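Acyl-CoA dehydrogenase (Mycobacterium thermoresistibile, PDB 3PFD) probably catalyses the FAD-dependent oxidation of 2,3-saturated acyl-CoA thioesters to their 2,3-dehydroacyl-CoA products in fatty acid metabolism. Local coordinates at residues 250-253 with 254-258; 260-263 with 264-268; 333-336 with 337-341; 373-376 with 377-381; 383-386 with 387-391. One frame throughout, in Å; residues are numbered along the deposited sequence.

Contact 1: residues 250-253 with 254-258; sequences ATLD and HTRPT
Leu252 lies against one face of the Arg256 guanidinium, with its CB over the centre of the plane, 3.8 Å from Arg256 CZ, and its CD1 reaching to 3.5 Å from Arg256 NH2. The arginine runs extended from CG to NE, back along the preceding turn, so its flat end lies across the leucine while NE donates to the backbone O of Glu377. The backbone of these two residues is also joined: Leu252 O accepts a nearly straight bond from Arg256 N (2.8 Å), whereas Thr255 N reaches the same oxygen from above the carbonyl plane at 3.1 Å. Nearby the methyls of Thr251 and Thr255 meet, CG2 to CG2 at 4.0 Å, and Thr255 OG1 is left to bond Glu377 OE1. The His254 ring turns an edge to the helix end, with Ala250 O near the ring plane, 3.0 Å from His254 CD2. Beyond the break, Thr258 OG1 donates to Thr255 O at 2.6 Å on a lone pair, joining Thr258 N on that oxygen in the first turn of the new helix. The junction links helix 244-253 to helix 256-280, with helix 95-114 packing on Thr251 and Thr255 and helices 292-321 and 326-352 on Pro257.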
loop_
_atom_site.group_PDB
_atom_site.type_symbol
_atom_site.label_atom_id
_atom_site.label_comp_id
_atom_site.label_asym_id
_atom_site.label_seq_id
_atom_site.Cartn_x
_atom_site.Cartn_y
_atom_site.Cartn_z
ATOM N N ALA C 250 30.786 -1.664 -9.137
ATOM C CA ALA C 250 30.535 -2.240 -10.458
ATOM C C ALA C 250 30.011 -3.684 -10.367
ATOM O O ALA C 250 29.168 -4.081 -11.163
ATOM C CB ALA C 250 31.807 -2.161 -11.330
ATOM N N THR C 251 30.513 -4.458 -9.400
ATOM C CA THR C 251 30.049 -5.825 -9.146
ATOM C C THR C 251 28.542 -5.830 -8.887
ATOM O O THR C 251 27.799 -6.565 -9.540
ATOM C CB THR C 251 30.795 -6.458 -7.944
ATOM O OG1 THR C 251 32.182 -6.589 -8.262
ATOM C CG2 THR C 251 30.234 -7.847 -7.569
ATOM N N LEU C 252 28.102 -4.979 -7.958
ATOM C CA LEU C 252 26.673 -4.872 -7.586
ATOM C C LEU C 252 25.772 -4.512 -8.772
ATOM O O LEU C 252 24.663 -5.034 -8.887
ATOM C CB LEU C 252 26.495 -3.884 -6.433
ATOM C CG LEU C 252 27.094 -4.289 -5.075
ATOM C CD1 LEU C 252 27.070 -3.097 -4.125
ATOM C CD2 LEU C 252 26.352 -5.497 -4.462
ATOM N N ASP C 253 26.255 -3.643 -9.661
ATOM C CA ASP C 253 25.553 -3.332 -10.913
ATOM C C ASP C 253 25.227 -4.596 -11.694
ATOM O O ASP C 253 24.121 -4.732 -12.270
ATOM C CB ASP C 253 26.408 -2.447 -11.827
ATOM C CG ASP C 253 26.315 -0.963 -11.487
ATOM O OD1 ASP C 253 25.373 -0.565 -10.760
ATOM O OD2 ASP C 253 27.201 -0.203 -11.965
ATOM N N HIS C 254 26.193 -5.510 -11.723
ATOM C CA HIS C 254 26.041 -6.759 -12.449
ATOM C C HIS C 254 25.475 -7.912 -11.615
ATOM O O HIS C 254 25.398 -9.043 -12.122
ATOM C CB HIS C 254 27.380 -7.168 -13.070
ATOM C CG HIS C 254 27.868 -6.203 -14.105
ATOM N ND1 HIS C 254 27.633 -6.375 -15.452
ATOM C CD2 HIS C 254 28.542 -5.035 -13.987
ATOM C CE1 HIS C 254 28.170 -5.373 -16.124
ATOM N NE2 HIS C 254 28.725 -4.542 -15.259
ATOM N N THR C 255 25.142 -7.677 -10.342
ATOM C CA THR C 255 24.637 -8.788 -9.521
ATOM C C THR C 255 23.292 -8.497 -8.848
ATOM O O THR C 255 22.526 -9.419 -8.561
ATOM C CB THR C 255 25.656 -9.282 -8.455
ATOM O OG1 THR C 255 25.894 -8.246 -7.504
ATOM C CG2 THR C 255 26.997 -9.729 -9.101
ATOM N N ARG C 256 22.995 -7.220 -8.622
ATOM C CA ARG C 256 21.704 -6.845 -8.044
ATOM C C ARG C 256 20.491 -7.509 -8.708
ATOM O O ARG C 256 19.593 -7.956 -8.006
ATOM C CB ARG C 256 21.542 -5.331 -7.988
ATOM C CG ARG C 256 22.036 -4.785 -6.677
ATOM C CD ARG C 256 22.243 -3.283 -6.691
ATOM N NE ARG C 256 22.763 -2.857 -5.392
ATOM C CZ ARG C 256 23.535 -1.790 -5.199
ATOM N NH1 ARG C 256 23.896 -1.028 -6.243
ATOM N NH2 ARG C 256 23.952 -1.503 -3.962
ATOM N N PRO C 257 20.476 -7.597 -10.055
ATOM C CA PRO C 257 19.321 -8.251 -10.698
ATOM C C PRO C 257 19.165 -9.719 -10.321
ATOM O O PRO C 257 18.040 -10.236 -10.355
ATOM C CB PRO C 257 19.603 -8.092 -12.204
ATOM C CG PRO C 257 20.549 -6.893 -12.302
ATOM C CD PRO C 257 21.408 -7.001 -11.042
ATOM N N THR C 258 20.274 -10.397 -9.971
ATOM C CA THR C 258 20.215 -11.824 -9.608
ATOM C C THR C 258 19.501 -12.015 -8.265
ATOM O O THR C 258 18.794 -12.985 -8.070
ATOM C CB THR C 258 21.606 -12.517 -9.619
ATOM O OG1 THR C 258 22.390 -12.055 -8.520
ATOM C CG2 THR C 258 22.354 -12.246 -10.944
#

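Contact 2: residues 260-263 with 264-268; sequences GAQA and VGIAQ
The flat amide of Gln262 ends an extended chain whose CG lies 4.2 Å from Ile266 CD1. Its OE1 accepts from Tyr376 OH and its NE2 bonds Ser98 OG, so partners at both polar atoms fix the rotation of the group. Four successive i to i+4 bonds of 2.8 to 3.0 Å carry the helix: Val264 N to Gly260 O, Gly265 N to Ala261 O, Ile266 N to Gln262 O and Ala267 N to Ala263 O. Side chains approach three of these oxygens. Val264 CG2 lies beside its own backbone N and rests 3.3 Å from Gly260 O. Ile266 has CG1 anti to its carbonyl carbon (chi1 -58°), which brings that atom to 3.2 Å from Gln262 O. Ala267 CB comes to 3.4 Å from Ala263 O. This part of helix 256-280, buried along residues 260 to 267, packs on four helices: 80-91 and 363-373 meet Gln262, 326-352 meets Ala263, and 292-321 meets Ala261 and Ala267.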
loop_
_atom_site.group_PDB
_atom_site.type_symbol
_atom_site.label_atom_id
_atom_site.label_comp_id
_atom_site.label_asym_id
_atom_site.label_seq_id
_atom_site.Cartn_x
_atom_site.Cartn_y
_atom_site.Cartn_z
ATOM N N GLY C 260 17.164 -9.827 -7.384
ATOM C CA GLY C 260 15.810 -9.659 -7.926
ATOM C C GLY C 260 15.253 -10.986 -8.416
ATOM O O GLY C 260 14.098 -11.356 -8.099
ATOM N N ALA C 261 16.059 -11.709 -9.203
ATOM C CA ALA C 261 15.628 -12.995 -9.775
ATOM C C ALA C 261 15.322 -14.017 -8.690
ATOM O O ALA C 261 14.374 -14.810 -8.790
ATOM C CB ALA C 261 16.705 -13.549 -10.743
ATOM N N GLN C 262 16.164 -14.034 -7.668
ATOM C CA GLN C 262 15.919 -14.877 -6.501
ATOM C C GLN C 262 14.538 -14.585 -5.863
ATOM O O GLN C 262 13.752 -15.502 -5.541
ATOM C CB GLN C 262 17.046 -14.663 -5.478
ATOM C CG GLN C 262 16.887 -15.434 -4.176
ATOM C CD GLN C 262 18.004 -15.108 -3.215
ATOM O OE1 GLN C 262 18.000 -14.062 -2.582
ATOM N NE2 GLN C 262 18.994 -15.989 -3.135
ATOM N N ALA C 263 14.277 -13.301 -5.679
ATOM C CA ALA C 263 13.043 -12.848 -5.062
ATOM C C ALA C 263 11.868 -13.220 -5.960
ATOM O O ALA C 263 10.826 -13.672 -5.468
ATOM C CB ALA C 263 13.085 -11.347 -4.823
ATOM N N VAL C 264 12.029 -13.040 -7.269
ATOM C CA VAL C 264 10.972 -13.435 -8.227
ATOM C C VAL C 264 10.684 -14.939 -8.035
ATOM O O VAL C 264 9.531 -15.343 -7.929
ATOM C CB VAL C 264 11.357 -13.095 -9.716
ATOM C CG1 VAL C 264 10.397 -13.781 -10.744
ATOM C CG2 VAL C 264 11.344 -11.574 -9.980
ATOM N N GLY C 265 11.749 -15.756 -7.979
ATOM C CA GLY C 265 11.613 -17.216 -7.795
ATOM C C GLY C 265 10.877 -17.590 -6.515
ATOM O O GLY C 265 9.897 -18.362 -6.549
ATOM N N ILE C 266 11.301 -17.024 -5.391
ATOM C CA ILE C 266 10.614 -17.294 -4.118
ATOM C C ILE C 266 9.131 -16.983 -4.255
ATOM O O ILE C 266 8.281 -17.811 -3.910
ATOM C CB ILE C 266 11.170 -16.455 -2.944
ATOM C CG1 ILE C 266 12.670 -16.711 -2.736
ATOM C CG2 ILE C 266 10.393 -16.767 -1.652
ATOM C CD1 ILE C 266 13.336 -15.620 -1.887
ATOM N N ALA C 267 8.822 -15.778 -4.750
ATOM C CA ALA C 267 7.443 -15.339 -4.879
ATOM C C ALA C 267 6.620 -16.300 -5.769
ATOM O O ALA C 267 5.465 -16.619 -5.459
ATOM C CB ALA C 267 7.422 -13.927 -5.458
ATOM N N GLN C 268 7.229 -16.734 -6.871
ATOM C CA GLN C 268 6.609 -17.648 -7.835
ATOM C C GLN C 268 6.231 -18.969 -7.159
ATOM O O GLN C 268 5.110 -19.477 -7.349
ATOM C CB GLN C 268 7.549 -17.932 -9.024
ATOM C CG GLN C 268 6.897 -18.856 -10.082
ATOM C CD GLN C 268 5.718 -18.161 -10.794
ATOM O OE1 GLN C 268 5.878 -17.072 -11.313
ATOM N NE2 GLN C 268 4.556 -18.808 -10.834
#

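Contact 3: residues 333-336 with 337-341; sequences SKCF and ASDVA
Ser338 OG sits 2.8 Å from Lys334 O and 3.0 Å from Cys335 O, and its single proton could serve either carbonyl. The hydroxyl is held over this turn because chi1 is 55°, between the backbone N and the carbonyl carbon; it also receives a hydrogen bond from Asn380 ND2. Ser338 N adds its own bond to Lys334 O. On another face of the helix, Val340 CG2 lies over the Phe336 ring in a CH-pi contact, 3.8 Å from the ring centroid and 15° off the normal. The same pair is joined by the backbone bond of Val340 N to Phe336 O (2.8 Å). Three acceptors, Thr373 O, Gly378 O and Asn380 OD1, grip Lys334 NZ, while Asp339 OD1 takes bonds from Asn380 ND2 and Gln374 NE2. Met303 of the second subunit packs on Phe336. Serine hydroxyls commonly turn back to the i-4 carbonyl in helices; this one belongs to a buried helix of the helical C-terminal domain, whose polar face (Lys334, Ser338, Asp339) holds the loop before helix 380-391.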
loop_
_atom_site.group_PDB
_atom_site.type_symbol
_atom_site.label_atom_id
_atom_site.label_comp_id
_atom_site.label_asym_id
_atom_site.label_seq_id
_atom_site.Cartn_x
_atom_site.Cartn_y
_atom_site.Cartn_z
ATOM N N SER C 333 15.294 -3.054 -10.121
ATOM C CA SER C 333 14.871 -4.443 -10.311
ATOM C C SER C 333 15.019 -5.283 -9.042
ATOM O O SER C 333 14.145 -6.108 -8.714
ATOM C CB SER C 333 15.643 -5.095 -11.459
ATOM O OG SER C 333 16.965 -5.417 -11.089
ATOM N N LYS C 334 16.103 -5.035 -8.315
ATOM C CA LYS C 334 16.334 -5.697 -7.036
ATOM C C LYS C 334 15.328 -5.197 -5.959
ATOM O O LYS C 334 14.687 -6.013 -5.265
ATOM C CB LYS C 334 17.803 -5.530 -6.601
ATOM C CG LYS C 334 18.266 -6.399 -5.365
ATOM C CD LYS C 334 17.820 -5.742 -4.041
ATOM C CE LYS C 334 18.603 -6.230 -2.832
ATOM N NZ LYS C 334 17.993 -5.726 -1.537
ATOM N N CYS C 335 15.184 -3.873 -5.838
ATOM C CA CYS C 335 14.278 -3.282 -4.844
ATOM C C CYS C 335 12.831 -3.715 -5.089
ATOM O O CYS C 335 12.159 -4.188 -4.172
ATOM C CB CYS C 335 14.377 -1.737 -4.844
ATOM S SG CYS C 335 13.419 -0.924 -3.545
ATOM N N PHE C 336 12.358 -3.581 -6.327
ATOM C CA PHE C 336 10.949 -3.949 -6.658
ATOM C C PHE C 336 10.674 -5.445 -6.458
ATOM O O PHE C 336 9.700 -5.826 -5.794
ATOM C CB PHE C 336 10.609 -3.556 -8.103
ATOM C CG PHE C 336 9.140 -3.733 -8.459
ATOM C CD1 PHE C 336 8.158 -2.929 -7.863
ATOM C CD2 PHE C 336 8.748 -4.695 -9.383
ATOM C CE1 PHE C 336 6.813 -3.078 -8.201
ATOM C CE2 PHE C 336 7.398 -4.855 -9.750
ATOM C CZ PHE C 336 6.423 -4.046 -9.152
ATOM N N ALA C 337 11.506 -6.301 -7.045
ATOM C CA ALA C 337 11.286 -7.746 -6.877
ATOM C C ALA C 337 11.250 -8.177 -5.421
ATOM O O ALA C 337 10.437 -9.013 -5.046
ATOM C CB ALA C 337 12.296 -8.589 -7.653
ATOM N N SER C 338 12.131 -7.618 -4.604
ATOM C CA SER C 338 12.190 -8.036 -3.193
ATOM C C SER C 338 10.992 -7.508 -2.429
ATOM O O SER C 338 10.447 -8.212 -1.579
ATOM C CB SER C 338 13.514 -7.614 -2.521
ATOM O OG SER C 338 13.732 -6.218 -2.644
ATOM N N ASP C 339 10.573 -6.278 -2.726
ATOM C CA ASP C 339 9.320 -5.765 -2.163
ATOM C C ASP C 339 8.151 -6.658 -2.575
ATOM O O ASP C 339 7.291 -6.991 -1.752
ATOM C CB ASP C 339 9.049 -4.301 -2.559
ATOM C CG ASP C 339 9.969 -3.323 -1.854
ATOM O OD1 ASP C 339 10.686 -3.727 -0.937
ATOM O OD2 ASP C 339 9.991 -2.148 -2.223
ATOM N N VAL C 340 8.128 -7.064 -3.847
ATOM C CA VAL C 340 7.044 -7.926 -4.343
ATOM C C VAL C 340 7.019 -9.289 -3.570
ATOM O O VAL C 340 5.962 -9.740 -3.086
ATOM C CB VAL C 340 7.131 -8.087 -5.868
ATOM C CG1 VAL C 340 6.265 -9.243 -6.362
ATOM C CG2 VAL C 340 6.653 -6.776 -6.597
ATOM N N ALA C 341 8.203 -9.896 -3.423
ATOM C CA ALA C 341 8.343 -11.181 -2.734
ATOM C C ALA C 341 7.845 -11.114 -1.303
ATOM O O ALA C 341 7.232 -12.040 -0.842
ATOM C CB ALA C 341 9.790 -11.644 -2.762
#

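Contact 4: residues 373-376 with 377-381; sequences TQIY and EGTNQ. With FDA (dihydroflavine-adenine dinucleotide), chain B.
Gln374 and Asn380 meet across a tight loop that ends in the N-cap of helix 380-391, Thr379, and that lines the flavin pocket of the acyl-CoA dehydrogenase fold. One direct hydrogen bond closes the loop: Asn380 N donates to Gln374 O at 2.8 Å, and this oxygen is also reached by Gln350 NE2 of the third subunit. Two CA-H...O contacts support it, since Thr379 CA lies 3.4 Å from Gln374 O and 3.3 Å from Ile375 O. In the side-chain packing, Asn380 ND2, which is hydrogen-bonded to Asp339 OD1 and Ser338 OG, comes to 3.5 Å from Gln374 CG, the two amide planes standing 83° apart. The turn uses positive phi angles at Glu377 and then Gly378, whose phi of 103° would press a side chain against the preceding carbonyl oxygen. Towards the flavin, the Tyr376 ring meets the isoalloxazine by its edge, CD1 being 3.5 Å from C6 of the dihydroflavin. At the other end of the cofactor, polar bonds hold the adenosine ribose. Thr379 OG1, which also caps a backbone N just past residue 381, donates to ligand atom O2B at 2.7 Å. The Gln381 chain bends at chi2 (63°), bringing its OE1 back to the same sugar hydroxyl, where O2B donates to Gln381 OE1 at 2.9 Å.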
loop_
_atom_site.group_PDB
_atom_site.type_symbol
_atom_site.label_atom_id
_atom_site.label_comp_id
_atom_site.label_asym_id
_atom_site.label_seq_id
_atom_site.Cartn_x
_atom_site.Cartn_y
_atom_site.Cartn_z
ATOM N N THR C 373 15.887 -10.703 0.986
ATOM C CA THR C 373 16.107 -10.107 -0.328
ATOM C C THR C 373 16.014 -8.572 -0.311
ATOM O O THR C 373 16.609 -7.909 -1.164
ATOM C CB THR C 373 15.204 -10.719 -1.429
ATOM O OG1 THR C 373 13.843 -10.382 -1.160
ATOM C CG2 THR C 373 15.343 -12.256 -1.450
ATOM N N GLN C 374 15.270 -8.030 0.658
ATOM C CA GLN C 374 15.152 -6.569 0.864
ATOM C C GLN C 374 16.378 -5.991 1.576
ATOM O O GLN C 374 16.550 -4.748 1.656
ATOM C CB GLN C 374 13.892 -6.245 1.687
ATOM C CG GLN C 374 12.599 -6.645 1.009
ATOM C CD GLN C 374 11.373 -6.362 1.863
ATOM O OE1 GLN C 374 11.219 -6.928 2.954
ATOM N NE2 GLN C 374 10.497 -5.469 1.373
ATOM N N ILE C 375 17.247 -6.881 2.073
ATOM C CA ILE C 375 18.342 -6.462 2.967
ATOM C C ILE C 375 19.712 -6.611 2.332
ATOM O O ILE C 375 20.474 -5.639 2.324
ATOM C CB ILE C 375 18.305 -7.176 4.357
ATOM C CG1 ILE C 375 16.989 -6.902 5.071
ATOM C CG2 ILE C 375 19.549 -6.789 5.257
ATOM C CD1 ILE C 375 16.809 -7.697 6.330
ATOM N N TYR C 376 20.066 -7.808 1.844
ATOM C CA TYR C 376 21.430 -7.948 1.309
ATOM C C TYR C 376 21.621 -7.445 -0.109
ATOM O O TYR C 376 20.644 -7.119 -0.786
ATOM C CB TYR C 376 22.090 -9.340 1.505
ATOM C CG TYR C 376 21.426 -10.560 0.905
ATOM C CD1 TYR C 376 21.893 -11.826 1.248
ATOM C CD2 TYR C 376 20.336 -10.471 0.036
ATOM C CE1 TYR C 376 21.292 -12.992 0.753
ATOM C CE2 TYR C 376 19.719 -11.639 -0.475
ATOM C CZ TYR C 376 20.220 -12.896 -0.101
ATOM O OH TYR C 376 19.660 -14.063 -0.563
ATOM N N GLU C 377 22.888 -7.426 -0.536
ATOM C CA GLU C 377 23.340 -6.725 -1.738
ATOM C C GLU C 377 22.807 -5.282 -1.852
ATOM O O GLU C 377 22.503 -4.818 -2.967
ATOM C CB GLU C 377 23.033 -7.549 -3.017
ATOM C CG GLU C 377 23.737 -8.908 -3.017
ATOM C CD GLU C 377 23.926 -9.522 -4.402
ATOM O OE1 GLU C 377 23.879 -8.763 -5.408
ATOM O OE2 GLU C 377 24.145 -10.768 -4.462
ATOM N N GLY C 378 22.728 -4.595 -0.707
ATOM C CA GLY C 378 22.240 -3.210 -0.637
ATOM C C GLY C 378 20.813 -3.244 -0.091
ATOM O O GLY C 378 19.921 -3.775 -0.753
ATOM N N THR C 379 20.592 -2.719 1.114
ATOM C CA THR C 379 19.226 -2.680 1.638
ATOM C C THR C 379 18.361 -1.924 0.638
ATOM O O THR C 379 18.895 -1.159 -0.154
ATOM C CB THR C 379 19.123 -1.962 2.966
ATOM O OG1 THR C 379 19.434 -0.579 2.776
ATOM C CG2 THR C 379 20.062 -2.614 4.039
ATOM N N ASN C 380 17.048 -2.132 0.679
ATOM C CA ASN C 380 16.159 -1.392 -0.217
ATOM C C ASN C 380 16.180 0.113 -0.011
ATOM O O ASN C 380 15.878 0.811 -0.949
ATOM C CB ASN C 380 14.732 -1.975 -0.237
ATOM C CG ASN C 380 14.689 -3.319 -0.970
ATOM O OD1 ASN C 380 15.714 -3.794 -1.407
ATOM N ND2 ASN C 380 13.505 -3.934 -1.086
ATOM N N GLN C 381 16.545 0.608 1.183
ATOM C CA GLN C 381 16.737 2.077 1.379
ATOM C C GLN C 381 17.926 2.593 0.538
ATOM O O GLN C 381 17.842 3.625 -0.110
ATOM C CB GLN C 381 16.957 2.414 2.873
ATOM C CG GLN C 381 15.694 2.217 3.759
ATOM C CD GLN C 381 15.242 0.753 3.779
ATOM O OE1 GLN C 381 16.049 -0.135 4.062
ATOM N NE2 GLN C 381 13.965 0.491 3.422
HETATM P PA FDA B . 23.014 -0.873 8.413
HETATM O O1A FDA B . 23.844 -0.281 7.307
HETATM O O2A FDA B . 23.354 -0.608 9.859
HETATM O O5B FDA B . 21.492 -0.415 8.149
HETATM C C5B FDA B . 20.517 -0.303 9.191
HETATM C C4B FDA B . 19.275 0.411 8.638
HETATM O O4B FDA B . 19.586 1.769 8.306
HETATM C C3B FDA B . 18.774 -0.233 7.344
HETATM O O3B FDA B . 17.347 -0.099 7.314
HETATM C C2B FDA B . 19.378 0.643 6.259
HETATM O O2B FDA B . 18.621 0.628 5.045
HETATM C C1B FDA B . 19.333 2.000 6.924
HETATM N N9A FDA B . 20.283 2.960 6.328
HETATM C C8A FDA B . 21.625 2.918 6.414
HETATM N N7A FDA B . 22.148 3.979 5.750
HETATM C C5A FDA B . 21.118 4.695 5.234
HETATM C C6A FDA B . 21.048 5.864 4.459
HETATM N N6A FDA B . 22.192 6.508 4.070
HETATM N N1A FDA B . 19.825 6.341 4.100
HETATM C C2A FDA B . 18.709 5.682 4.483
HETATM N N3A FDA B . 18.737 4.557 5.234
HETATM C C4A FDA B . 19.935 4.040 5.611
HETATM N N1 FDA B . 27.962 -8.905 3.024
HETATM C C2 FDA B . 29.094 -9.420 2.453
HETATM O O2 FDA B . 30.169 -8.763 2.416
HETATM N N3 FDA B . 29.073 -10.661 1.921
HETATM C C4 FDA B . 27.943 -11.404 1.940
HETATM O O4 FDA B . 28.000 -12.542 1.445
HETATM C C4X FDA B . 26.754 -10.894 2.500
HETATM N N5 FDA B . 25.651 -11.657 2.634
HETATM C C5X FDA B . 24.756 -11.404 3.605
HETATM C C6 FDA B . 23.917 -12.413 4.101
HETATM C C7 FDA B . 23.046 -12.142 5.171
HETATM C C7M FDA B . 22.133 -13.226 5.703
HETATM C C8 FDA B . 22.981 -10.867 5.718
HETATM C C8M FDA B . 22.040 -10.538 6.863
HETATM C C9 FDA B . 23.801 -9.871 5.221
HETATM C C9A FDA B . 24.696 -10.136 4.179
HETATM N N10 FDA B . 25.693 -9.192 3.851
HETATM C C10 FDA B . 26.788 -9.618 3.051
HETATM C "C1'" FDA B . 25.723 -7.892 4.522
HETATM C "C2'" FDA B . 24.664 -6.932 3.964
HETATM O "O2'" FDA B . 24.984 -6.434 2.645
HETATM C "C3'" FDA B . 24.461 -5.829 4.981
HETATM O "O3'" FDA B . 23.661 -6.364 6.065
HETATM C "C4'" FDA B . 23.769 -4.594 4.373
HETATM O "O4'" FDA B . 24.659 -3.913 3.486
HETATM C "C5'" FDA B . 23.307 -3.611 5.440
HETATM O "O5'" FDA B . 24.370 -3.382 6.376
HETATM P P FDA B . 24.061 -3.523 7.949
HETATM O O1P FDA B . 23.491 -4.900 8.182
HETATM O O2P FDA B . 25.281 -3.076 8.720
HETATM O O3P FDA B . 22.849 -2.486 8.185
#

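Contact 5: residues 383-386 with 387-391; sequences QRVV and MSRAL
Val385 and Arg389 lie side by side and point the same way, and Val385 CG1 rests over one face of the Arg389 guanidinium, toward its rim and 3.4 Å from NE. With chi1 at 172° this methyl stands anti to the Val385 backbone N, and the extended Arg389 chain runs alongside it. Met387 turns back through a bend at chi3, so its CE touches Gln383 CB and Arg384 CG, each at 4.1 Å. Polar contacts gather on Arg384 O. Ser388 OG donates to it at 2.7 Å, in the carbonyl plane and on a lone pair, while Ser388 N bonds the same oxygen at 2.9 Å from above that plane. Further out, Gln383 NE2 donates to Gly378 O, and Cys335 packs against both Met387 and Arg384. The Arg384 chain is extended from CG to NE, and its head forms salt bridges through NH2 with Asp339 OD2 and through NE with Asp300 OD1 of the second subunit. These two carboxylates, one from its own chain and one from a neighbour, probably balance the positive charge of the guanidinium and restrict its rotation, joining helix 380-391 both to helix 326-352 and across the subunit interface.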
loop_
_atom_site.group_PDB
_atom_site.type_symbol
_atom_site.label_atom_id
_atom_site.label_comp_id
_atom_site.label_asym_id
_atom_site.label_seq_id
_atom_site.Cartn_x
_atom_site.Cartn_y
_atom_site.Cartn_z
ATOM N N GLN C 383 19.006 1.090 -2.114
ATOM C CA GLN C 383 18.561 0.993 -3.519
ATOM C C GLN C 383 17.870 2.291 -3.967
ATOM O O GLN C 383 18.109 2.793 -5.094
ATOM C CB GLN C 383 17.664 -0.231 -3.760
ATOM C CG GLN C 383 18.288 -1.612 -3.383
ATOM C CD GLN C 383 19.629 -1.904 -4.087
ATOM O OE1 GLN C 383 19.936 -1.318 -5.111
ATOM N NE2 GLN C 383 20.410 -2.837 -3.540
ATOM N N ARG C 384 17.034 2.833 -3.068
ATOM C CA ARG C 384 16.320 4.103 -3.291
ATOM C C ARG C 384 17.239 5.322 -3.332
ATOM O O ARG C 384 16.953 6.318 -4.042
ATOM C CB ARG C 384 15.191 4.298 -2.258
ATOM C CG ARG C 384 13.982 3.349 -2.491
ATOM C CD ARG C 384 12.861 3.484 -1.434
ATOM N NE ARG C 384 11.740 2.596 -1.773
ATOM C CZ ARG C 384 11.578 1.348 -1.336
ATOM N NH1 ARG C 384 12.468 0.794 -0.510
ATOM N NH2 ARG C 384 10.511 0.655 -1.716
ATOM N N VAL C 385 18.322 5.267 -2.559
ATOM C CA VAL C 385 19.363 6.295 -2.654
ATOM C C VAL C 385 19.992 6.263 -4.057
ATOM O O VAL C 385 20.065 7.297 -4.720
ATOM C CB VAL C 385 20.470 6.143 -1.567
ATOM C CG1 VAL C 385 21.605 7.112 -1.837
ATOM C CG2 VAL C 385 19.902 6.383 -0.162
ATOM N N VAL C 386 20.383 5.080 -4.515
ATOM C CA VAL C 386 21.005 4.907 -5.863
ATOM C C VAL C 386 20.049 5.356 -6.984
ATOM O O VAL C 386 20.431 6.110 -7.906
ATOM C CB VAL C 386 21.456 3.429 -6.115
ATOM C CG1 VAL C 386 21.846 3.193 -7.612
ATOM C CG2 VAL C 386 22.615 2.983 -5.159
ATOM N N MET C 387 18.808 4.898 -6.911
ATOM C CA MET C 387 17.776 5.287 -7.902
ATOM C C MET C 387 17.523 6.797 -7.898
ATOM O O MET C 387 17.381 7.405 -8.962
ATOM C CB MET C 387 16.435 4.561 -7.647
ATOM C CG MET C 387 16.413 3.076 -7.985
ATOM S SD MET C 387 14.748 2.396 -7.740
ATOM C CE MET C 387 14.866 1.592 -6.141
ATOM N N SER C 388 17.413 7.415 -6.721
ATOM C CA SER C 388 17.022 8.847 -6.736
ATOM C C SER C 388 18.167 9.732 -7.206
ATOM O O SER C 388 17.934 10.722 -7.896
ATOM C CB SER C 388 16.463 9.336 -5.412
ATOM O OG SER C 388 17.312 9.006 -4.346
ATOM N N ARG C 389 19.396 9.342 -6.846
ATOM C CA ARG C 389 20.611 10.001 -7.339
ATOM C C ARG C 389 20.677 9.971 -8.859
ATOM O O ARG C 389 21.040 10.968 -9.471
ATOM C CB ARG C 389 21.884 9.384 -6.751
ATOM C CG ARG C 389 22.065 9.725 -5.271
ATOM C CD ARG C 389 23.403 9.173 -4.725
ATOM N NE ARG C 389 23.559 9.525 -3.313
ATOM C CZ ARG C 389 24.540 9.095 -2.514
ATOM N NH1 ARG C 389 25.477 8.298 -2.982
ATOM N NH2 ARG C 389 24.568 9.458 -1.223
ATOM N N ALA C 390 20.292 8.847 -9.462
ATOM C CA ALA C 390 20.288 8.743 -10.914
ATOM C C ALA C 390 19.231 9.684 -11.518
ATOM O O ALA C 390 19.484 10.317 -12.505
ATOM C CB ALA C 390 20.029 7.291 -11.361
ATOM N N LEU C 391 18.062 9.773 -10.908
ATOM C CA LEU C 391 16.979 10.606 -11.435
ATOM C C LEU C 391 17.244 12.093 -11.303
ATOM O O LEU C 391 16.781 12.868 -12.115
ATOM C CB LEU C 391 15.695 10.322 -10.650
ATOM C CG LEU C 391 15.027 8.947 -10.701
ATOM C CD1 LEU C 391 13.890 8.945 -9.655
ATOM C CD2 LEU C 391 14.488 8.648 -12.107
#

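From the N terminus, contact 1 spans the break between helices 244-253 and 256-280, and contact 2 follows after a single residue, within the latter. Contact 3 lies much later, in helix 326-352; contact 4 closes the short loop between helices 363-373 and 380-391, and contact 5 continues along the last helix. All are local and run in series, so none nests within or crosses another. In space they gather: contacts 2 and 3 pack helix against helix, their centres about 8 Å apart, and contact 4 touches all the others. Its loop ties helices 256-280, 326-352 and 380-391 together beside the flavin cofactor, while contacts 3, 4 and 5 also touch neighbouring subunits.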